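Local structure of disulfide bond protein A (Staphylococcus aureus, 3BCI) at residues A[26-31]-A[162-167]; A[47-52]-A[77-82]; A[84-89]-A[96-101]; A[151-156]-A[167-172]. The protein probably acts as a thiol-disulfide oxidoreductase of the DsbA subfamily, a thioredoxin-fold enzyme of bacterial oxidative protein folding. One frame throughout, in Å; residues are numbered along the deposited sequence.

All four contacts lie in a DsbA-type thioredoxin fold, and none has a hydrogen bond directly across it. Interactions 3 and 4 are buried. Interactions 1 and 2 are only partly buried. Interactions 1 and 4 share Glu167 and helix 166-174, which is set against helix 24-42 and strand 152-155. Interactions 2 and 3 share helix 79-88. Interaction 2 relies on two ring edges and a leucine methyl. In interaction 3 backbone carbonyls meet an indole, in interaction 1 a leucine lies on a turn carbonyl, and interaction 4 sets an alanine and an isoleucine against a tyrosine and a leucine. The centres of interactions 3 and 4 are about 26 Å apart, on opposite sides of the chain's centre.

Interaction 1. Residues A[26-31]-A[162-167]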
# COMPACT_ATOMS: atom_id res chain seq x y z
N CYS A 26 -6.18 -3.05 8.58
CA CYS A 26 -5.22 -2.31 7.77
C CYS A 26 -5.87 -0.99 7.34
O CYS A 26 -5.21 0.04 7.20
CB CYS A 26 -4.81 -3.13 6.54
SG CYS A 26 -3.82 -4.58 6.92
N LYS A 27 -7.18 -1.04 7.13
CA LYS A 27 -7.94 0.15 6.73
C LYS A 27 -7.90 1.13 7.90
O LYS A 27 -7.78 2.34 7.72
CB LYS A 27 -9.39 -0.26 6.42
CG LYS A 27 -10.36 0.88 6.17
CD LYS A 27 -11.74 0.31 5.79
CE LYS A 27 -12.77 1.40 5.55
NZ LYS A 27 -13.14 2.12 6.79
N GLU A 28 -8.00 0.59 9.12
CA GLU A 28 -7.96 1.40 10.33
C GLU A 28 -6.62 2.09 10.49
O GLU A 28 -6.55 3.26 10.86
CB GLU A 28 -8.21 0.53 11.56
CG GLU A 28 -9.63 0.53 12.04
CD GLU A 28 -9.84 -0.45 13.17
OE1 GLU A 28 -9.02 -0.49 14.10
OE2 GLU A 28 -10.84 -1.19 13.14
N LEU A 29 -5.54 1.35 10.22
CA LEU A 29 -4.21 1.93 10.33
C LEU A 29 -4.10 3.10 9.35
O LEU A 29 -3.64 4.18 9.71
CB LEU A 29 -3.15 0.87 10.03
CG LEU A 29 -1.67 1.28 10.13
CD1 LEU A 29 -0.82 0.03 10.31
CD2 LEU A 29 -1.23 2.04 8.87
N ASP A 30 -4.55 2.89 8.12
CA ASP A 30 -4.48 3.94 7.11
C ASP A 30 -5.21 5.21 7.56
O ASP A 30 -4.66 6.31 7.47
CB ASP A 30 -5.10 3.44 5.80
CG ASP A 30 -4.91 4.43 4.67
OD1 ASP A 30 -3.80 4.45 4.07
OD2 ASP A 30 -5.86 5.19 4.38
N GLU A 31 -6.43 5.05 8.05
CA GLU A 31 -7.25 6.18 8.49
C GLU A 31 -6.68 6.89 9.70
O GLU A 31 -6.71 8.12 9.78
CB GLU A 31 -8.66 5.70 8.84
CG GLU A 31 -9.34 4.88 7.77
CD GLU A 31 -10.66 4.28 8.24
OE1 GLU A 31 -10.69 3.76 9.37
OE2 GLU A 31 -11.65 4.33 7.49
N ASP A 162 2.67 0.43 18.71
CA ASP A 162 1.24 0.51 18.40
C ASP A 162 1.12 1.06 16.98
O ASP A 162 1.11 2.27 16.78
CB ASP A 162 0.53 1.44 19.38
CG ASP A 162 -0.95 1.54 19.11
OD1 ASP A 162 -1.42 0.94 18.13
OD2 ASP A 162 -1.65 2.23 19.89
N PRO A 163 1.02 0.17 15.98
CA PRO A 163 0.91 0.56 14.57
C PRO A 163 -0.31 1.39 14.21
O PRO A 163 -0.41 1.89 13.09
CB PRO A 163 0.97 -0.78 13.85
CG PRO A 163 0.21 -1.67 14.79
CD PRO A 163 0.81 -1.28 16.13
N TYR A 164 -1.23 1.54 15.15
CA TYR A 164 -2.44 2.32 14.91
C TYR A 164 -2.31 3.73 15.45
O TYR A 164 -3.18 4.56 15.25
CB TYR A 164 -3.64 1.64 15.59
CG TYR A 164 -3.91 0.25 15.09
CD1 TYR A 164 -4.54 0.03 13.87
CD2 TYR A 164 -3.53 -0.87 15.84
CE1 TYR A 164 -4.78 -1.25 13.40
CE2 TYR A 164 -3.77 -2.16 15.38
CZ TYR A 164 -4.39 -2.34 14.16
OH TYR A 164 -4.62 -3.61 13.68
N ASP A 165 -1.20 4.00 16.13
CA ASP A 165 -0.99 5.32 16.72
C ASP A 165 0.19 6.07 16.11
O ASP A 165 1.34 5.67 16.24
CB ASP A 165 -0.80 5.14 18.23
CG ASP A 165 -0.51 6.44 18.94
OD1 ASP A 165 -0.89 7.51 18.43
OD2 ASP A 165 0.09 6.38 20.03
N TYR A 166 -0.12 7.18 15.43
CA TYR A 166 0.92 7.98 14.81
C TYR A 166 2.06 8.30 15.76
O TYR A 166 3.23 8.23 15.38
CB TYR A 166 0.32 9.29 14.28
CG TYR A 166 1.36 10.34 13.95
CD1 TYR A 166 2.23 10.17 12.88
CD2 TYR A 166 1.49 11.48 14.74
CE1 TYR A 166 3.22 11.11 12.61
CE2 TYR A 166 2.47 12.43 14.47
CZ TYR A 166 3.33 12.24 13.41
OH TYR A 166 4.31 13.17 13.15
N GLU A 167 1.73 8.65 17.00
CA GLU A 167 2.76 9.00 17.98
C GLU A 167 3.73 7.86 18.27
O GLU A 167 4.85 8.10 18.72
CB GLU A 167 2.11 9.46 19.29
CG GLU A 167 1.02 10.49 19.09
CD GLU A 167 0.74 11.32 20.33
OE1 GLU A 167 0.68 10.74 21.43
OE2 GLU A 167 0.57 12.54 20.19
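Leu29 of the active-site helix packs against Pro163 and Tyr164 of a type I turn from Asp162 to Asp165. That helix carries Cys26, which can form the redox disulfide with Cys23 of the CxxC motif. The CG atom of Leu29 lies 3.3 Å from Pro163 O. Its CD1 reaches Pro163 CB at 4.0 Å, and the two side chains cross at about a right angle. CG of Leu29 is anti to the backbone N (chi1 -178°), which carries the branch onto the proline. Tyr164 meets the helix backbone with a ring edge: CD1 is 4.0 Å from Leu29 N, near the ring plane. Glu28 CB lies at 4.3 Å from Tyr164 CE1, approaching obliquely. The turn holds its own shape. Asp165 N donates to Asp162 O at 3.0 Å. Tyr164 N donates to Asp162 OD1 at 3.0 Å, closing an Asx turn, and comes from well above the carboxylate plane. Asp165 then N-caps helix 166-174 through a weak bond to Glu167 N. Pro151, the cis-proline just before strand 152-155 as in other thioredoxin-fold proteins, touches Cys26, Leu29 and Tyr164, while Phe87 of helix 79-88 packs on Cys26 and Asp30.

Interaction 2. Residues A[47-52]-A[77-82]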
# COMPACT_ATOMS: atom_id res chain seq x y z
N VAL A 47 11.34 10.23 5.46
CA VAL A 47 11.53 8.78 5.54
C VAL A 47 11.12 8.15 4.22
O VAL A 47 10.53 8.80 3.37
CB VAL A 47 10.64 8.14 6.64
CG1 VAL A 47 10.86 8.85 7.97
CG2 VAL A 47 9.17 8.20 6.22
N GLU A 48 11.48 6.89 4.05
CA GLU A 48 11.09 6.13 2.88
C GLU A 48 9.93 5.29 3.40
O GLU A 48 10.03 4.70 4.48
CB GLU A 48 12.22 5.20 2.42
CG GLU A 48 13.48 5.93 1.98
CD GLU A 48 13.37 6.49 0.58
OE1 GLU A 48 12.26 6.88 0.16
OE2 GLU A 48 14.41 6.54 -0.12
N TYR A 49 8.82 5.28 2.67
CA TYR A 49 7.66 4.50 3.07
C TYR A 49 7.49 3.34 2.10
O TYR A 49 7.63 3.51 0.89
CB TYR A 49 6.39 5.36 3.06
CG TYR A 49 5.11 4.57 3.19
CD1 TYR A 49 4.80 3.88 4.36
CD2 TYR A 49 4.20 4.50 2.13
CE1 TYR A 49 3.62 3.12 4.47
CE2 TYR A 49 3.03 3.76 2.23
CZ TYR A 49 2.75 3.08 3.39
OH TYR A 49 1.57 2.36 3.48
N GLN A 50 7.21 2.16 2.65
CA GLN A 50 6.99 0.98 1.83
C GLN A 50 5.82 0.18 2.36
O GLN A 50 5.74 -0.12 3.55
CB GLN A 50 8.24 0.08 1.80
CG GLN A 50 8.00 -1.27 1.11
CD GLN A 50 9.26 -2.10 0.95
OE1 GLN A 50 10.23 -1.93 1.69
NE2 GLN A 50 9.25 -3.02 -0.01
N PHE A 51 4.89 -0.14 1.46
CA PHE A 51 3.72 -0.93 1.82
C PHE A 51 3.95 -2.31 1.22
O PHE A 51 4.17 -2.43 0.01
CB PHE A 51 2.45 -0.30 1.24
CG PHE A 51 1.19 -1.06 1.56
CD1 PHE A 51 0.72 -1.12 2.86
CD2 PHE A 51 0.48 -1.72 0.55
CE1 PHE A 51 -0.45 -1.84 3.16
CE2 PHE A 51 -0.68 -2.43 0.84
CZ PHE A 51 -1.14 -2.49 2.15
N VAL A 52 3.93 -3.34 2.05
CA VAL A 52 4.13 -4.70 1.57
C VAL A 52 2.79 -5.41 1.71
O VAL A 52 2.31 -5.65 2.82
CB VAL A 52 5.19 -5.46 2.40
CG1 VAL A 52 5.38 -6.86 1.84
CG2 VAL A 52 6.52 -4.70 2.36
N LYS A 77 3.73 10.34 -6.88
CA LYS A 77 3.14 11.45 -6.13
C LYS A 77 1.63 11.28 -5.90
O LYS A 77 1.02 12.06 -5.16
CB LYS A 77 3.43 12.78 -6.83
CG LYS A 77 4.93 13.08 -6.95
CD LYS A 77 5.20 14.45 -7.57
CE LYS A 77 5.65 15.46 -6.52
NZ LYS A 77 5.91 16.80 -7.11
N SER A 78 1.04 10.27 -6.53
CA SER A 78 -0.39 9.99 -6.38
C SER A 78 -0.63 8.70 -5.59
O SER A 78 -1.77 8.37 -5.29
CB SER A 78 -1.05 9.84 -7.75
OG SER A 78 -0.91 10.99 -8.55
N PHE A 79 0.44 7.99 -5.27
CA PHE A 79 0.32 6.71 -4.57
C PHE A 79 -0.43 6.75 -3.24
O PHE A 79 -1.33 5.94 -3.01
CB PHE A 79 1.71 6.10 -4.36
CG PHE A 79 1.68 4.76 -3.67
CD1 PHE A 79 1.06 3.67 -4.26
CD2 PHE A 79 2.25 4.60 -2.41
CE1 PHE A 79 1.01 2.43 -3.61
CE2 PHE A 79 2.20 3.38 -1.75
CZ PHE A 79 1.58 2.29 -2.35
N LEU A 80 -0.07 7.69 -2.36
CA LEU A 80 -0.74 7.77 -1.07
C LEU A 80 -2.23 8.09 -1.18
O LEU A 80 -3.04 7.61 -0.38
CB LEU A 80 -0.03 8.77 -0.15
CG LEU A 80 1.37 8.28 0.26
CD1 LEU A 80 2.02 9.30 1.20
CD2 LEU A 80 1.26 6.92 0.95
N ASP A 81 -2.61 8.89 -2.17
CA ASP A 81 -4.02 9.21 -2.35
C ASP A 81 -4.73 7.95 -2.82
O ASP A 81 -5.84 7.65 -2.40
CB ASP A 81 -4.24 10.31 -3.40
CG ASP A 81 -3.77 11.66 -2.93
OD1 ASP A 81 -3.84 11.95 -1.71
OD2 ASP A 81 -3.34 12.46 -3.78
N PHE A 82 -4.07 7.23 -3.73
CA PHE A 82 -4.63 5.99 -4.26
C PHE A 82 -4.89 5.01 -3.13
O PHE A 82 -5.96 4.41 -3.03
CB PHE A 82 -3.66 5.36 -5.26
CG PHE A 82 -4.20 4.12 -5.91
CD1 PHE A 82 -5.19 4.20 -6.88
CD2 PHE A 82 -3.75 2.86 -5.51
CE1 PHE A 82 -5.73 3.05 -7.43
CE2 PHE A 82 -4.29 1.70 -6.06
CZ PHE A 82 -5.28 1.80 -7.02
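Strand 48-52 and the start of helix 79-82 stay well apart as backbones, Tyr49 and Leu80 being the nearest pair with CA atoms 9.9 Å from each other. Side chains bridge the gap, and Tyr49 does so for the strand. Its CB points toward the helix, and with CG anti to the backbone N (chi1 168°) the ring reaches across to it. One ring corner does the touching. Tyr49 CE2 is 3.8 Å from Leu80 CD2, and Tyr49 CD2 is 4.0 Å from the same methyl. That methyl comes in obliquely to the ring. Tyr49 CE2 also lies 4.1 Å from Phe79 CE2. Here each ring offers an edge to the other, so the two aromatics meet without stacking, and the side chains cross at about a right angle. A face of the Tyr49 ring is met within the strand by Phe51 N, 4.3 Å above the plane and offset toward the rim. The hydroxyl of Tyr49 is hydrogen-bonded to Gln83 OE1, one turn further along the helix, which ties the polar end to the same element. The contact joins the thioredoxin sheet to the helical insertion known from DsbA proteins. Strand 48-53 is an outermost strand and pairs with strand 14-19. Phe79 also packs on Ser68 and Leu72 of helix 61-74, and Leu80 on Met34 and Arg38 of helix 24-42.

Interaction 3. Residues A[84-89]-A[96-101]; sequences KQLFAA and EWLTKE
A backbone carbonyl sits over the indole of Trp97: Ala89 O lies 3.7 Å above the ring plane, offset toward the rim, and 3.8 Å from atom CZ3. The opposite face is filled by Leu98, the next residue in the chain. Its CG lies 3.8 Å above that plane, over the ring centre. The indole is thus held flat between a carbonyl oxygen and an aliphatic branch. Trp97 CB points toward the helix, and a chi1 of 62°, with CG between the backbone N and the carbonyl carbon, sets the ring against Leu86 and Ala89. A second carbonyl comes near as well. Leu86 O is 3.8 Å from Trp97 CH2, in an oblique approach, and it also accepts the backbone bond from Ala89 N at 3.0 Å. The contact closes the last turn of helix 79-88 against the connection into helix 100-108, both in the helical insertion of the DsbA-type fold. Leu86 supplies the apolar part with a single methyl. Its CD1 lies 4.0 Å from Trp97 CZ3 and 3.9 Å from Leu98 CD2, the two leucine side chains crossing at about a right angle. Leu98 is the centre of an inverse gamma turn, and its N donates to Asp60 OD2. Thr99 then N-caps helix 100-108 through OG1 and Leu102 N. Leu86 also packs on Leu102 and His106 of that helix.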
# COMPACT_ATOMS: atom_id res chain seq x y z
N LYS A 84 -5.17 5.61 0.15
CA LYS A 84 -6.23 6.09 1.03
C LYS A 84 -7.61 5.84 0.42
O LYS A 84 -8.51 5.31 1.07
CB LYS A 84 -6.05 7.58 1.31
CG LYS A 84 -7.18 8.20 2.14
CD LYS A 84 -6.84 9.62 2.54
CE LYS A 84 -6.74 10.54 1.33
NZ LYS A 84 -5.94 11.75 1.63
N GLN A 85 -7.76 6.24 -0.84
CA GLN A 85 -9.03 6.09 -1.54
C GLN A 85 -9.43 4.63 -1.74
O GLN A 85 -10.62 4.30 -1.73
CB GLN A 85 -8.97 6.81 -2.89
CG GLN A 85 -9.01 8.33 -2.77
CD GLN A 85 -8.78 9.05 -4.09
OE1 GLN A 85 -9.35 8.67 -5.12
NE2 GLN A 85 -7.96 10.10 -4.07
N LEU A 86 -8.45 3.74 -1.91
CA LEU A 86 -8.77 2.33 -2.10
C LEU A 86 -9.23 1.71 -0.77
O LEU A 86 -10.22 0.98 -0.74
CB LEU A 86 -7.56 1.57 -2.66
CG LEU A 86 -7.82 0.10 -3.05
CD1 LEU A 86 -9.00 0.03 -4.02
CD2 LEU A 86 -6.58 -0.48 -3.71
N PHE A 87 -8.53 1.99 0.32
CA PHE A 87 -8.93 1.46 1.61
C PHE A 87 -10.34 1.95 1.95
O PHE A 87 -11.14 1.22 2.54
CB PHE A 87 -7.96 1.91 2.71
CG PHE A 87 -6.81 0.97 2.93
CD1 PHE A 87 -5.50 1.41 2.79
CD2 PHE A 87 -7.04 -0.35 3.31
CE1 PHE A 87 -4.43 0.55 3.01
CE2 PHE A 87 -5.97 -1.22 3.53
CZ PHE A 87 -4.66 -0.77 3.39
N ALA A 88 -10.64 3.19 1.57
CA ALA A 88 -11.96 3.78 1.84
C ALA A 88 -13.11 3.06 1.15
O ALA A 88 -14.25 3.14 1.59
CB ALA A 88 -11.96 5.26 1.44
N ALA A 89 -12.81 2.34 0.07
CA ALA A 89 -13.84 1.62 -0.67
C ALA A 89 -13.95 0.16 -0.25
O ALA A 89 -14.72 -0.60 -0.83
CB ALA A 89 -13.56 1.71 -2.17
N GLU A 96 -15.01 -10.60 -3.56
CA GLU A 96 -13.87 -10.31 -4.41
C GLU A 96 -14.17 -8.95 -5.02
O GLU A 96 -14.37 -8.82 -6.22
CB GLU A 96 -13.74 -11.36 -5.52
CG GLU A 96 -13.75 -12.80 -5.02
CD GLU A 96 -13.45 -13.80 -6.12
OE1 GLU A 96 -13.69 -13.48 -7.31
OE2 GLU A 96 -12.99 -14.91 -5.80
N TRP A 97 -14.21 -7.93 -4.16
CA TRP A 97 -14.53 -6.58 -4.59
C TRP A 97 -13.42 -5.85 -5.35
O TRP A 97 -13.68 -4.83 -5.99
CB TRP A 97 -14.96 -5.73 -3.38
CG TRP A 97 -13.90 -5.56 -2.33
CD1 TRP A 97 -13.60 -6.42 -1.31
CD2 TRP A 97 -13.01 -4.44 -2.18
NE1 TRP A 97 -12.58 -5.92 -0.54
CE2 TRP A 97 -12.19 -4.70 -1.05
CE3 TRP A 97 -12.82 -3.25 -2.89
CZ2 TRP A 97 -11.20 -3.81 -0.62
CZ3 TRP A 97 -11.83 -2.37 -2.46
CH2 TRP A 97 -11.04 -2.65 -1.33
N LEU A 98 -12.19 -6.35 -5.28
CA LEU A 98 -11.08 -5.71 -5.99
C LEU A 98 -11.07 -6.14 -7.45
O LEU A 98 -10.14 -6.80 -7.92
CB LEU A 98 -9.74 -6.04 -5.33
CG LEU A 98 -9.48 -5.32 -3.99
CD1 LEU A 98 -8.30 -5.97 -3.28
CD2 LEU A 98 -9.22 -3.84 -4.26
N THR A 99 -12.11 -5.75 -8.18
CA THR A 99 -12.25 -6.08 -9.59
C THR A 99 -11.48 -5.08 -10.44
O THR A 99 -11.13 -4.00 -9.99
CB THR A 99 -13.73 -6.03 -10.01
OG1 THR A 99 -14.21 -4.69 -9.88
CG2 THR A 99 -14.57 -6.94 -9.11
N LYS A 100 -11.21 -5.45 -11.69
CA LYS A 100 -10.49 -4.56 -12.59
C LYS A 100 -11.34 -3.33 -12.88
O LYS A 100 -10.82 -2.24 -13.13
CB LYS A 100 -10.13 -5.29 -13.88
CG LYS A 100 -9.16 -6.44 -13.66
CD LYS A 100 -8.76 -7.10 -14.96
CE LYS A 100 -7.82 -8.26 -14.70
NZ LYS A 100 -7.49 -9.00 -15.96
N GLU A 101 -12.66 -3.51 -12.84
CA GLU A 101 -13.58 -2.41 -13.08
C GLU A 101 -13.40 -1.36 -11.99
O GLU A 101 -13.23 -0.18 -12.27
CB GLU A 101 -15.03 -2.89 -13.07
CG GLU A 101 -16.04 -1.81 -13.45
CD GLU A 101 -17.48 -2.18 -13.13
OE1 GLU A 101 -17.79 -3.39 -13.10
OE2 GLU A 101 -18.30 -1.26 -12.92

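Interaction 4. Residues A[151-156]-A[167-172]; sequences PTAFIN and ESYEKL
Ile155 and Tyr169 form the close-packed part of this contact together with Ala153, whereas Leu172 lies at its more open margin. Ala153 CB is 3.4 Å from Tyr169 OH and 3.8 Å from Tyr169 CE1, so the small side chain lies obliquely against the phenol end of the ring. The Tyr169 hydroxyl is hydrogen-bonded to Pro163 O. This satisfies its polar end beside the alanine methyl. CG1 of Ile155 is beside the backbone N (chi1 -61°) and its chain runs on extended, which carries CD1 up to the helix backbone. There CD1 meets Tyr169 O at 3.6 Å and Leu172 CB at 3.7 Å. Strand 152-155 and helix 167-172 run nearly parallel, with an angle of 22° between their directions and axes 9.4 Å apart at closest approach. They belong to the closing beta-beta-alpha unit of the thioredoxin fold, in which helix 166-174 packs on the sheet. Ala153 and Ile155 point toward this helix, while Thr152 and Phe154, which alternate with them along the strand, point away from it. Toward the solvent side, Leu172 CD1 still touches Ile155 CB at 3.8 Å, but Leu172 is only partly buried. Lys171 is exposed, and the end of its side chain leads away from the strand to a salt bridge with Glu161. Within the fold, Tyr169 also packs on Leu29 and Val33 of helix 24-42, and Leu172 touches Glu158 of the neighbouring strand 158-159.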
# COMPACT_ATOMS: atom_id res chain seq x y z
N PRO A 151 -2.34 -5.78 10.51
CA PRO A 151 -1.21 -4.97 10.06
C PRO A 151 -0.09 -4.88 11.10
O PRO A 151 -0.34 -4.96 12.30
CB PRO A 151 -1.85 -3.61 9.82
CG PRO A 151 -2.87 -3.55 10.93
CD PRO A 151 -3.49 -4.93 10.87
N THR A 152 1.14 -4.74 10.62
CA THR A 152 2.29 -4.59 11.50
C THR A 152 3.21 -3.59 10.81
O THR A 152 3.27 -3.54 9.58
CB THR A 152 3.05 -5.93 11.74
OG1 THR A 152 3.23 -6.62 10.50
CG2 THR A 152 2.27 -6.80 12.72
N ALA A 153 3.92 -2.79 11.60
CA ALA A 153 4.81 -1.79 11.03
C ALA A 153 6.18 -1.84 11.69
O ALA A 153 6.30 -2.17 12.87
CB ALA A 153 4.20 -0.40 11.19
N PHE A 154 7.20 -1.51 10.91
CA PHE A 154 8.58 -1.51 11.38
C PHE A 154 9.29 -0.27 10.86
O PHE A 154 9.01 0.20 9.76
CB PHE A 154 9.31 -2.76 10.87
CG PHE A 154 8.73 -4.05 11.38
CD1 PHE A 154 9.25 -4.65 12.52
CD2 PHE A 154 7.66 -4.66 10.73
CE1 PHE A 154 8.71 -5.85 13.00
CE2 PHE A 154 7.12 -5.85 11.20
CZ PHE A 154 7.64 -6.45 12.34
N ILE A 155 10.21 0.26 11.66
CA ILE A 155 11.00 1.42 11.26
C ILE A 155 12.44 0.97 11.41
O ILE A 155 12.91 0.71 12.52
CB ILE A 155 10.70 2.65 12.15
CG1 ILE A 155 9.22 3.04 12.01
CG2 ILE A 155 11.59 3.81 11.73
CD1 ILE A 155 8.82 4.28 12.77
N ASN A 156 13.14 0.86 10.29
CA ASN A 156 14.51 0.38 10.27
C ASN A 156 14.56 -0.97 10.98
O ASN A 156 15.49 -1.25 11.74
CB ASN A 156 15.47 1.36 10.93
CG ASN A 156 15.68 2.62 10.10
OD1 ASN A 156 15.43 2.62 8.90
ND2 ASN A 156 16.15 3.68 10.74
N GLU A 167 1.73 8.65 17.00
CA GLU A 167 2.76 9.00 17.98
C GLU A 167 3.73 7.86 18.27
O GLU A 167 4.85 8.10 18.72
CB GLU A 167 2.11 9.46 19.29
CG GLU A 167 1.02 10.49 19.09
CD GLU A 167 0.74 11.32 20.33
OE1 GLU A 167 0.68 10.74 21.43
OE2 GLU A 167 0.57 12.54 20.19
N SER A 168 3.30 6.63 18.02
CA SER A 168 4.18 5.49 18.25
C SER A 168 5.25 5.45 17.16
O SER A 168 6.37 4.98 17.38
CB SER A 168 3.37 4.19 18.27
OG SER A 168 4.20 3.11 18.65
N TYR A 169 4.90 5.94 15.97
CA TYR A 169 5.87 5.97 14.87
C TYR A 169 6.84 7.11 15.15
O TYR A 169 8.06 6.94 15.06
CB TYR A 169 5.17 6.25 13.54
CG TYR A 169 4.29 5.14 13.03
CD1 TYR A 169 4.68 4.35 11.95
CD2 TYR A 169 3.06 4.87 13.63
CE1 TYR A 169 3.87 3.33 11.48
CE2 TYR A 169 2.24 3.85 13.17
CZ TYR A 169 2.65 3.08 12.09
OH TYR A 169 1.84 2.07 11.63
N GLU A 170 6.28 8.26 15.49
CA GLU A 170 7.06 9.46 15.79
C GLU A 170 8.09 9.16 16.87
O GLU A 170 9.21 9.67 16.84
CB GLU A 170 6.11 10.57 16.25
CG GLU A 170 6.75 11.93 16.41
CD GLU A 170 5.72 13.02 16.59
OE1 GLU A 170 4.88 12.89 17.51
OE2 GLU A 170 5.75 14.01 15.83
N LYS A 171 7.71 8.31 17.83
CA LYS A 171 8.59 7.93 18.92
C LYS A 171 9.87 7.31 18.37
O LYS A 171 10.97 7.70 18.77
CB LYS A 171 7.86 6.95 19.84
CG LYS A 171 8.56 6.65 21.15
CD LYS A 171 7.62 5.90 22.08
CE LYS A 171 8.37 4.93 22.96
NZ LYS A 171 7.43 4.12 23.79
N LEU A 172 9.73 6.36 17.46
CA LEU A 172 10.89 5.70 16.85
C LEU A 172 11.67 6.63 15.93
O LEU A 172 12.89 6.52 15.82
CB LEU A 172 10.45 4.47 16.05
CG LEU A 172 10.23 3.17 16.82
CD1 LEU A 172 9.85 2.07 15.85
CD2 LEU A 172 11.50 2.81 17.56